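Local coordinates for deacetylase EF_0837 (Enterococcus faecalis, PDB 2ICS), which hydrolyses the acetyl ester of (R)-mandelate, though very inefficiently in vitro, and belongs to the binuclear-zinc metallo-dependent hydrolases with a TIM barrel, at residues 115-120 with 126-131; 92-97 with 140-145; 132-137 with 170-175. One frame throughout, in Å; residues are numbered along the deposited sequence.

Interaction 1: 115-120 with 126-131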
loop_
_atom_site.group_PDB
_atom_site.type_symbol
_atom_site.label_atom_id
_atom_site.label_comp_id
_atom_site.label_asym_id
_atom_site.label_seq_id
_atom_site.Cartn_x
_atom_site.Cartn_y
_atom_site.Cartn_z
ATOM N N VAL A 115 -9.087 9.783 -3.534
ATOM C CA VAL A 115 -9.330 11.212 -3.614
ATOM C C VAL A 115 -9.472 11.748 -2.200
ATOM O O VAL A 115 -10.216 11.200 -1.393
ATOM C CB VAL A 115 -10.604 11.525 -4.441
ATOM C CG1 VAL A 115 -11.789 10.768 -3.882
ATOM C CG2 VAL A 115 -10.877 13.023 -4.428
ATOM N N ASN A 116 -8.726 12.802 -1.895
ATOM C CA ASN A 116 -8.767 13.418 -0.573
ATOM C C ASN A 116 -10.140 14.052 -0.439
ATOM O O ASN A 116 -10.632 14.642 -1.394
ATOM C CB ASN A 116 -7.695 14.503 -0.475
ATOM C CG ASN A 116 -7.280 14.798 0.952
ATOM O OD1 ASN A 116 -8.108 15.105 1.813
ATOM N ND2 ASN A 116 -5.979 14.715 1.207
ATOM N N ILE A 117 -10.763 13.943 0.728
ATOM C CA ILE A 117 -12.080 14.547 0.901
ATOM C C ILE A 117 -11.999 16.070 0.823
ATOM O O ILE A 117 -13.016 16.741 0.666
ATOM C CB ILE A 117 -12.729 14.129 2.231
ATOM C CG1 ILE A 117 -11.823 14.504 3.404
ATOM C CG2 ILE A 117 -13.010 12.638 2.207
ATOM C CD1 ILE A 117 -12.460 14.273 4.756
ATOM N N SER A 118 -10.786 16.609 0.937
ATOM C CA SER A 118 -10.566 18.053 0.833
ATOM C C SER A 118 -10.204 18.326 -0.635
ATOM O O SER A 118 -9.183 17.842 -1.126
ATOM C CB SER A 118 -9.420 18.484 1.749
ATOM O OG SER A 118 -9.332 19.895 1.812
ATOM N N LYS A 119 -11.037 19.103 -1.323
ATOM C CA LYS A 119 -10.850 19.388 -2.749
ATOM C C LYS A 119 -9.456 19.693 -3.302
ATOM O O LYS A 119 -9.190 19.409 -4.471
ATOM C CB LYS A 119 -11.822 20.482 -3.210
ATOM C CG LYS A 119 -11.645 21.865 -2.592
ATOM C CD LYS A 119 -12.507 22.873 -3.365
ATOM C CE LYS A 119 -12.486 24.276 -2.764
ATOM N NZ LYS A 119 -13.376 24.404 -1.570
ATOM N N TRP A 120 -8.562 20.265 -2.501
ATOM C CA TRP A 120 -7.225 20.551 -3.015
ATOM C C TRP A 120 -6.172 19.557 -2.540
ATOM O O TRP A 120 -4.977 19.761 -2.741
ATOM C CB TRP A 120 -6.791 21.977 -2.653
ATOM C CG TRP A 120 -7.585 23.024 -3.374
ATOM C CD1 TRP A 120 -8.604 23.777 -2.867
ATOM C CD2 TRP A 120 -7.464 23.388 -4.753
ATOM N NE1 TRP A 120 -9.130 24.585 -3.847
ATOM C CE2 TRP A 120 -8.447 24.366 -5.014
ATOM C CE3 TRP A 120 -6.619 22.979 -5.795
ATOM C CZ2 TRP A 120 -8.613 24.944 -6.279
ATOM C CZ3 TRP A 120 -6.783 23.555 -7.055
ATOM C CH2 TRP A 120 -7.775 24.529 -7.284
ATOM N N ASP A 126 -2.628 21.485 6.648
ATOM C CA ASP A 126 -3.888 21.343 7.374
ATOM C C ASP A 126 -5.106 21.469 6.466
ATOM O O ASP A 126 -5.954 22.337 6.672
ATOM C CB ASP A 126 -3.960 22.402 8.480
ATOM C CG ASP A 126 -3.768 23.825 7.950
ATOM O OD1 ASP A 126 -3.814 24.774 8.765
ATOM O OD2 ASP A 126 -3.571 23.996 6.726
ATOM N N GLU A 127 -5.208 20.587 5.478
ATOM C CA GLU A 127 -6.320 20.651 4.540
ATOM C C GLU A 127 -7.694 20.300 5.105
ATOM O O GLU A 127 -8.688 20.336 4.385
ATOM C CB GLU A 127 -6.003 19.808 3.298
ATOM C CG GLU A 127 -4.966 18.722 3.521
ATOM C CD GLU A 127 -5.598 17.404 3.862
ATOM O OE1 GLU A 127 -4.863 16.414 4.084
ATOM O OE2 GLU A 127 -6.843 17.365 3.901
ATOM N N LEU A 128 -7.760 19.972 6.392
ATOM C CA LEU A 128 -9.046 19.668 7.013
ATOM C C LEU A 128 -9.389 20.714 8.081
ATOM O O LEU A 128 -10.395 20.597 8.782
ATOM C CB LEU A 128 -9.046 18.262 7.620
ATOM C CG LEU A 128 -8.981 17.090 6.631
ATOM C CD1 LEU A 128 -9.174 15.780 7.385
ATOM C CD2 LEU A 128 -10.066 17.239 5.561
ATOM N N ALA A 129 -8.548 21.742 8.182
ATOM C CA ALA A 129 -8.741 22.829 9.139
ATOM C C ALA A 129 -9.867 23.752 8.665
ATOM O O ALA A 129 -10.551 24.380 9.472
ATOM C CB ALA A 129 -7.445 23.617 9.295
ATOM N N ASP A 130 -10.048 23.831 7.349
ATOM C CA ASP A 130 -11.104 24.649 6.749
ATOM C C ASP A 130 -12.116 23.687 6.132
ATOM O O ASP A 130 -11.879 23.132 5.062
ATOM C CB ASP A 130 -10.525 25.559 5.658
ATOM C CG ASP A 130 -11.590 26.420 4.983
ATOM O OD1 ASP A 130 -12.801 26.200 5.230
ATOM O OD2 ASP A 130 -11.215 27.316 4.196
ATOM N N LEU A 131 -13.243 23.500 6.807
ATOM C CA LEU A 131 -14.279 22.584 6.344
ATOM C C LEU A 131 -14.937 22.891 4.999
ATOM O O LEU A 131 -15.504 21.996 4.368
ATOM C CB LEU A 131 -15.358 22.459 7.413
ATOM C CG LEU A 131 -15.515 21.075 8.040
ATOM C CD1 LEU A 131 -14.161 20.545 8.498
ATOM C CD2 LEU A 131 -16.495 21.164 9.203
#
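S118 reaches across to E127 in the long loop that leaves strand 110-114 of the TIM barrel, its OG donating a hydrogen bond to E127 O at 2.7 Å. OG lies anti to the backbone N (chi1 -171°), which carries the hydroxyl toward that carbonyl. E127 is the second residue of a type I turn running from D126 to A129, and the hydroxyl approaches its O tilted somewhat from the carbonyl plane. Beside this bond the packing is close and buried. The amide of N116 stands perpendicular to the carboxylate of E127; OD1 and OE2 are both acceptors and do not bond to each other. Each group has a partner elsewhere: N116 ND2 binds G90 O, and E127 OE1 forms a salt bridge with R156 NE, consistent with E127 positioning R156, which by similarity stabilises the transition state. On the apolar flank I117 and L128 meet at about a right angle, with I117 CD1 3.9 Å from L128 CD2. The outer side is looser: K119 NZ and D130 OD2, opposite in charge, remain 6.8 Å apart, and D130 is exposed. Within 115-120, N116 folds back in an Asx turn, its OD1 accepting from S118 N at 3.2 Å.

Interaction 2: 92-97 with 140-145; sequences TGAENI and KKAIQE
A94 and A142 meet methyl to methyl where the loop after strand 83-89 of the TIM barrel packs against helix 136-145, one of the helices around the barrel. The apolar contacts are few. A94 CB lies 4.1 Å from A142 CB, and I97 CG2 comes to 4.4 Å from the same A142 methyl, which therefore sits against both residues. Because A94 and A142 are both alanines, the backbones come near each other here, and A94 CA is 5.5 Å from A142 CA. The patch continues past the two segments: A94 also touches L138 one turn earlier on the helix, while I97 and I143 both rest on V150 of the neighbouring strand 150-152.

No hydrogen bond joins 92-97 to 140-145; the polar bonds of 92-97 lie within the loop or go to other parts of the chain. N96 occupies the N-cap position of helix 97-105, yet its side chain makes no capping bond. Its CG sits between the backbone N and the carbonyl carbon (chi1 46°), which turns the amide back toward G93, and OD1 accepts from G93 N at 2.7 Å in a bent bond, 147° at the hydrogen. The other end of that amide, ND2, binds W120 O, so a single side chain fastens the loop both to itself and to the next one.

The backbone adds bonds of its own. In helix 136-145, Q144 N donates to K140 O. In the loop, G93 O turns toward the start of helix 97-105, receiving a weak bond from I97 N and a second bond from N96 N at 3.1 Å.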
loop_
_atom_site.group_PDB
_atom_site.type_symbol
_atom_site.label_atom_id
_atom_site.label_comp_id
_atom_site.label_asym_id
_atom_site.label_seq_id
_atom_site.Cartn_x
_atom_site.Cartn_y
_atom_site.Cartn_z
ATOM N N THR A 92 -4.115 14.341 -3.963
ATOM C CA THR A 92 -4.986 15.283 -4.656
ATOM C C THR A 92 -6.441 15.176 -4.259
ATOM O O THR A 92 -6.908 14.132 -3.807
ATOM C CB THR A 92 -4.940 15.084 -6.190
ATOM O OG1 THR A 92 -5.515 13.814 -6.526
ATOM C CG2 THR A 92 -3.514 15.135 -6.694
ATOM N N GLY A 93 -7.149 16.284 -4.446
ATOM C CA GLY A 93 -8.570 16.336 -4.162
ATOM C C GLY A 93 -9.262 16.448 -5.508
ATOM O O GLY A 93 -8.599 16.411 -6.544
ATOM N N ALA A 94 -10.581 16.591 -5.503
ATOM C CA ALA A 94 -11.344 16.697 -6.745
ATOM C C ALA A 94 -10.849 17.807 -7.674
ATOM O O ALA A 94 -10.955 17.692 -8.891
ATOM C CB ALA A 94 -12.819 16.917 -6.426
ATOM N N GLU A 95 -10.300 18.874 -7.105
ATOM C CA GLU A 95 -9.834 20.005 -7.900
ATOM C C GLU A 95 -8.515 19.815 -8.646
ATOM O O GLU A 95 -8.207 20.582 -9.560
ATOM C CB GLU A 95 -9.742 21.250 -7.014
ATOM C CG GLU A 95 -11.087 21.733 -6.474
ATOM C CD GLU A 95 -11.958 22.386 -7.541
ATOM O OE1 GLU A 95 -11.543 23.430 -8.096
ATOM O OE2 GLU A 95 -13.056 21.860 -7.825
ATOM N N ASN A 96 -7.727 18.811 -8.270
ATOM C CA ASN A 96 -6.457 18.594 -8.952
ATOM C C ASN A 96 -6.165 17.150 -9.352
ATOM O O ASN A 96 -5.120 16.859 -9.925
ATOM C CB ASN A 96 -5.303 19.154 -8.110
ATOM C CG ASN A 96 -5.396 18.768 -6.633
ATOM O OD1 ASN A 96 -6.381 18.176 -6.180
ATOM N ND2 ASN A 96 -4.364 19.119 -5.873
ATOM N N ILE A 97 -7.102 16.249 -9.086
ATOM C CA ILE A 97 -6.901 14.844 -9.416
ATOM C C ILE A 97 -6.781 14.583 -10.926
ATOM O O ILE A 97 -6.103 13.639 -11.352
ATOM C CB ILE A 97 -8.034 13.984 -8.817
ATOM C CG1 ILE A 97 -7.672 12.504 -8.934
ATOM C CG2 ILE A 97 -9.357 14.299 -9.514
ATOM C CD1 ILE A 97 -8.477 11.614 -8.023
ATOM N N LYS A 140 -17.879 13.236 -5.119
ATOM C CA LYS A 140 -18.761 12.379 -5.903
ATOM C C LYS A 140 -18.478 12.538 -7.394
ATOM O O LYS A 140 -18.415 11.556 -8.134
ATOM C CB LYS A 140 -20.227 12.727 -5.620
ATOM C CG LYS A 140 -21.210 12.075 -6.586
ATOM C CD LYS A 140 -22.080 11.022 -5.915
ATOM C CE LYS A 140 -23.161 11.654 -5.064
ATOM N NZ LYS A 140 -24.112 10.624 -4.571
ATOM N N LYS A 141 -18.306 13.783 -7.827
ATOM C CA LYS A 141 -18.031 14.066 -9.228
ATOM C C LYS A 141 -16.723 13.437 -9.686
ATOM O O LYS A 141 -16.628 12.928 -10.802
ATOM C CB LYS A 141 -17.995 15.579 -9.468
ATOM C CG LYS A 141 -19.340 16.256 -9.241
ATOM C CD LYS A 141 -19.308 17.743 -9.570
ATOM C CE LYS A 141 -20.663 18.387 -9.294
ATOM N NZ LYS A 141 -20.633 19.863 -9.494
ATOM N N ALA A 142 -15.708 13.466 -8.830
ATOM C CA ALA A 142 -14.428 12.878 -9.200
ATOM C C ALA A 142 -14.590 11.369 -9.369
ATOM O O ALA A 142 -14.100 10.786 -10.334
ATOM C CB ALA A 142 -13.377 13.182 -8.139
ATOM N N ILE A 143 -15.293 10.750 -8.428
ATOM C CA ILE A 143 -15.518 9.312 -8.463
ATOM C C ILE A 143 -16.277 8.883 -9.717
ATOM O O ILE A 143 -16.007 7.820 -10.274
ATOM C CB ILE A 143 -16.272 8.850 -7.193
ATOM C CG1 ILE A 143 -15.370 9.043 -5.970
ATOM C CG2 ILE A 143 -16.697 7.390 -7.318
ATOM C CD1 ILE A 143 -16.000 8.630 -4.653
ATOM N N GLN A 144 -17.212 9.712 -10.172
ATOM C CA GLN A 144 -17.986 9.390 -11.368
ATOM C C GLN A 144 -17.215 9.759 -12.631
ATOM O O GLN A 144 -17.477 9.225 -13.711
ATOM C CB GLN A 144 -19.328 10.129 -11.344
ATOM C CG GLN A 144 -20.158 9.843 -10.104
ATOM C CD GLN A 144 -21.455 10.637 -10.060
ATOM O OE1 GLN A 144 -21.665 11.551 -10.857
ATOM N NE2 GLN A 144 -22.330 10.290 -9.120
ATOM N N GLU A 145 -16.256 10.668 -12.487
ATOM C CA GLU A 145 -15.451 11.122 -13.614
ATOM C C GLU A 145 -14.267 10.217 -13.951
ATOM O O GLU A 145 -13.886 10.102 -15.118
ATOM C CB GLU A 145 -14.952 12.550 -13.350
ATOM C CG GLU A 145 -16.023 13.620 -13.540
ATOM C CD GLU A 145 -15.661 14.950 -12.899
ATOM O OE1 GLU A 145 -14.545 15.458 -13.148
ATOM O OE2 GLU A 145 -16.501 15.491 -12.148
#

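Interaction 3: 132-137 with 170-175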
loop_
_atom_site.group_PDB
_atom_site.type_symbol
_atom_site.label_atom_id
_atom_site.label_comp_id
_atom_site.label_asym_id
_atom_site.label_seq_id
_atom_site.Cartn_x
_atom_site.Cartn_y
_atom_site.Cartn_z
ATOM N N SER A 132 -14.878 24.140 4.553
ATOM C CA SER A 132 -15.493 24.483 3.276
ATOM C C SER A 132 -14.799 23.739 2.139
ATOM O O SER A 132 -15.390 23.519 1.082
ATOM C CB SER A 132 -15.426 25.997 3.030
ATOM O OG SER A 132 -14.086 26.454 2.957
ATOM N N LYS A 133 -13.546 23.351 2.366
ATOM C CA LYS A 133 -12.770 22.629 1.362
ATOM C C LYS A 133 -13.266 21.200 1.194
ATOM O O LYS A 133 -12.970 20.543 0.196
ATOM C CB LYS A 133 -11.295 22.589 1.751
ATOM C CG LYS A 133 -10.603 23.938 1.823
ATOM C CD LYS A 133 -9.144 23.743 2.228
ATOM C CE LYS A 133 -8.390 25.051 2.327
ATOM N NZ LYS A 133 -6.977 24.816 2.745
ATOM N N VAL A 134 -14.021 20.724 2.176
ATOM C CA VAL A 134 -14.547 19.367 2.150
ATOM C C VAL A 134 -15.964 19.322 1.587
ATOM O O VAL A 134 -16.937 19.275 2.342
ATOM C CB VAL A 134 -14.549 18.757 3.571
ATOM C CG1 VAL A 134 -15.146 17.359 3.547
ATOM C CG2 VAL A 134 -13.131 18.711 4.113
ATOM N N GLN A 135 -16.073 19.335 0.260
ATOM C CA GLN A 135 -17.378 19.292 -0.403
ATOM C C GLN A 135 -17.703 17.891 -0.901
ATOM O O GLN A 135 -17.041 17.375 -1.802
ATOM C CB GLN A 135 -17.414 20.261 -1.588
ATOM C CG GLN A 135 -17.340 21.731 -1.218
ATOM C CD GLN A 135 -17.424 22.642 -2.434
ATOM O OE1 GLN A 135 -18.429 22.651 -3.156
ATOM N NE2 GLN A 135 -16.364 23.414 -2.668
ATOM N N ALA A 136 -18.728 17.280 -0.319
ATOM C CA ALA A 136 -19.139 15.936 -0.712
ATOM C C ALA A 136 -19.399 15.860 -2.216
ATOM O O ALA A 136 -18.997 14.900 -2.878
ATOM C CB ALA A 136 -20.398 15.528 0.054
ATOM N N SER A 137 -20.067 16.880 -2.744
ATOM C CA SER A 137 -20.398 16.931 -4.160
ATOM C C SER A 137 -19.183 16.813 -5.056
ATOM O O SER A 137 -19.196 16.059 -6.029
ATOM C CB SER A 137 -21.131 18.235 -4.488
ATOM O OG SER A 137 -22.396 18.270 -3.852
ATOM N N LEU A 170 -14.039 13.128 9.810
ATOM C CA LEU A 170 -14.230 11.698 9.611
ATOM C C LEU A 170 -15.703 11.383 9.379
ATOM O O LEU A 170 -16.035 10.555 8.533
ATOM C CB LEU A 170 -13.698 10.910 10.816
ATOM C CG LEU A 170 -13.770 9.377 10.736
ATOM C CD1 LEU A 170 -13.052 8.875 9.483
ATOM C CD2 LEU A 170 -13.144 8.771 11.985
ATOM N N GLU A 171 -16.589 12.046 10.120
ATOM C CA GLU A 171 -18.022 11.811 9.946
ATOM C C GLU A 171 -18.388 12.140 8.508
ATOM O O GLU A 171 -19.160 11.426 7.879
ATOM C CB GLU A 171 -18.853 12.695 10.879
ATOM C CG GLU A 171 -18.749 12.362 12.349
ATOM C CD GLU A 171 -19.769 13.132 13.166
ATOM O OE1 GLU A 171 -20.984 12.931 12.941
ATOM O OE2 GLU A 171 -19.361 13.944 14.023
ATOM N N LEU A 172 -17.833 13.239 8.002
ATOM C CA LEU A 172 -18.079 13.662 6.631
ATOM C C LEU A 172 -17.533 12.597 5.680
ATOM O O LEU A 172 -18.135 12.312 4.645
ATOM C CB LEU A 172 -17.393 15.003 6.348
ATOM C CG LEU A 172 -17.911 16.256 7.065
ATOM C CD1 LEU A 172 -17.061 17.448 6.654
ATOM C CD2 LEU A 172 -19.376 16.506 6.713
ATOM N N ALA A 173 -16.393 12.011 6.041
ATOM C CA ALA A 173 -15.779 10.975 5.215
ATOM C C ALA A 173 -16.710 9.765 5.135
ATOM O O ALA A 173 -16.928 9.209 4.061
ATOM C CB ALA A 173 -14.423 10.572 5.797
ATOM N N LYS A 174 -17.268 9.362 6.272
ATOM C CA LYS A 174 -18.184 8.228 6.287
ATOM C C LYS A 174 -19.457 8.526 5.484
ATOM O O LYS A 174 -20.013 7.640 4.837
ATOM C CB LYS A 174 -18.538 7.857 7.729
ATOM C CG LYS A 174 -17.358 7.301 8.526
ATOM C CD LYS A 174 -16.847 5.982 7.936
ATOM C CE LYS A 174 -17.840 4.846 8.155
ATOM N NZ LYS A 174 -17.424 3.583 7.474
ATOM N N GLN A 175 -19.911 9.775 5.524
ATOM C CA GLN A 175 -21.106 10.180 4.786
ATOM C C GLN A 175 -20.819 10.088 3.291
ATOM O O GLN A 175 -21.614 9.543 2.525
ATOM C CB GLN A 175 -21.488 11.616 5.149
ATOM C CG GLN A 175 -22.627 12.198 4.327
ATOM C CD GLN A 175 -22.784 13.693 4.543
ATOM O OE1 GLN A 175 -22.950 14.152 5.676
ATOM N NE2 GLN A 175 -22.732 14.462 3.457
#
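V134 and L172 touch through their branched ends, joining the approach to helix 136-145 to the middle of helix 168-178. From its backbone, V134 directs CB toward that second helix, and CB already lies 4.2 Å from L172 CD1. The branch CG1, placed anti to the backbone N (chi1 178°), goes further and brings its methyl to 3.7 Å from the same L172 CD1, the closest approach between the two residues. The other branch, CG2, faces L128 of the preceding loop. V134 thus fits between a leucine of the helix and a leucine of the loop. L172 answers with an extended end, since CD1 is anti to CA (chi2 179°), and it meets the valine with the two side chains crossing at a slant.

Two residues on, the contact becomes thinner and more open. A136, just beyond the N-cap residue Q135, presents its methyl to the stretched side chain of Q175, with A136 CB 4.3 Å from Q175 NE2. Q175 NE2 bonds to E179 OE2, and its contact with A136 CB is a van der Waals one. No hydrogen bond crosses between 132-137 and 170-175. The arrangement is that of two neighbouring helices in the outer layer of a TIM barrel, meeting near the surface through a valine-leucine contact and an alanine beside a glutamine amide.

In the fold
The three contacts form a continuous region on one side of the barrel. Interaction 1 touches both of the others, its centre about 9 Å from that of interaction 3 and 12 Å from that of interaction 2; the centres of interactions 2 and 3, which share helix 136-145, are about 13 Å apart. The backbone of K119 makes two probable hydrogen bonds, K119 N to K133 O (2.8 Å) and K119 O to E95 N (2.9 Å). Interaction 1 comes nearest the active site: the side chain of E127 is about 3 Å from that of R156, a transition-state stabiliser by similarity, and about 8 Å from the bound adenine and a zinc ion. The side chains of I97 and zinc-binding H62 are about 12 Å apart.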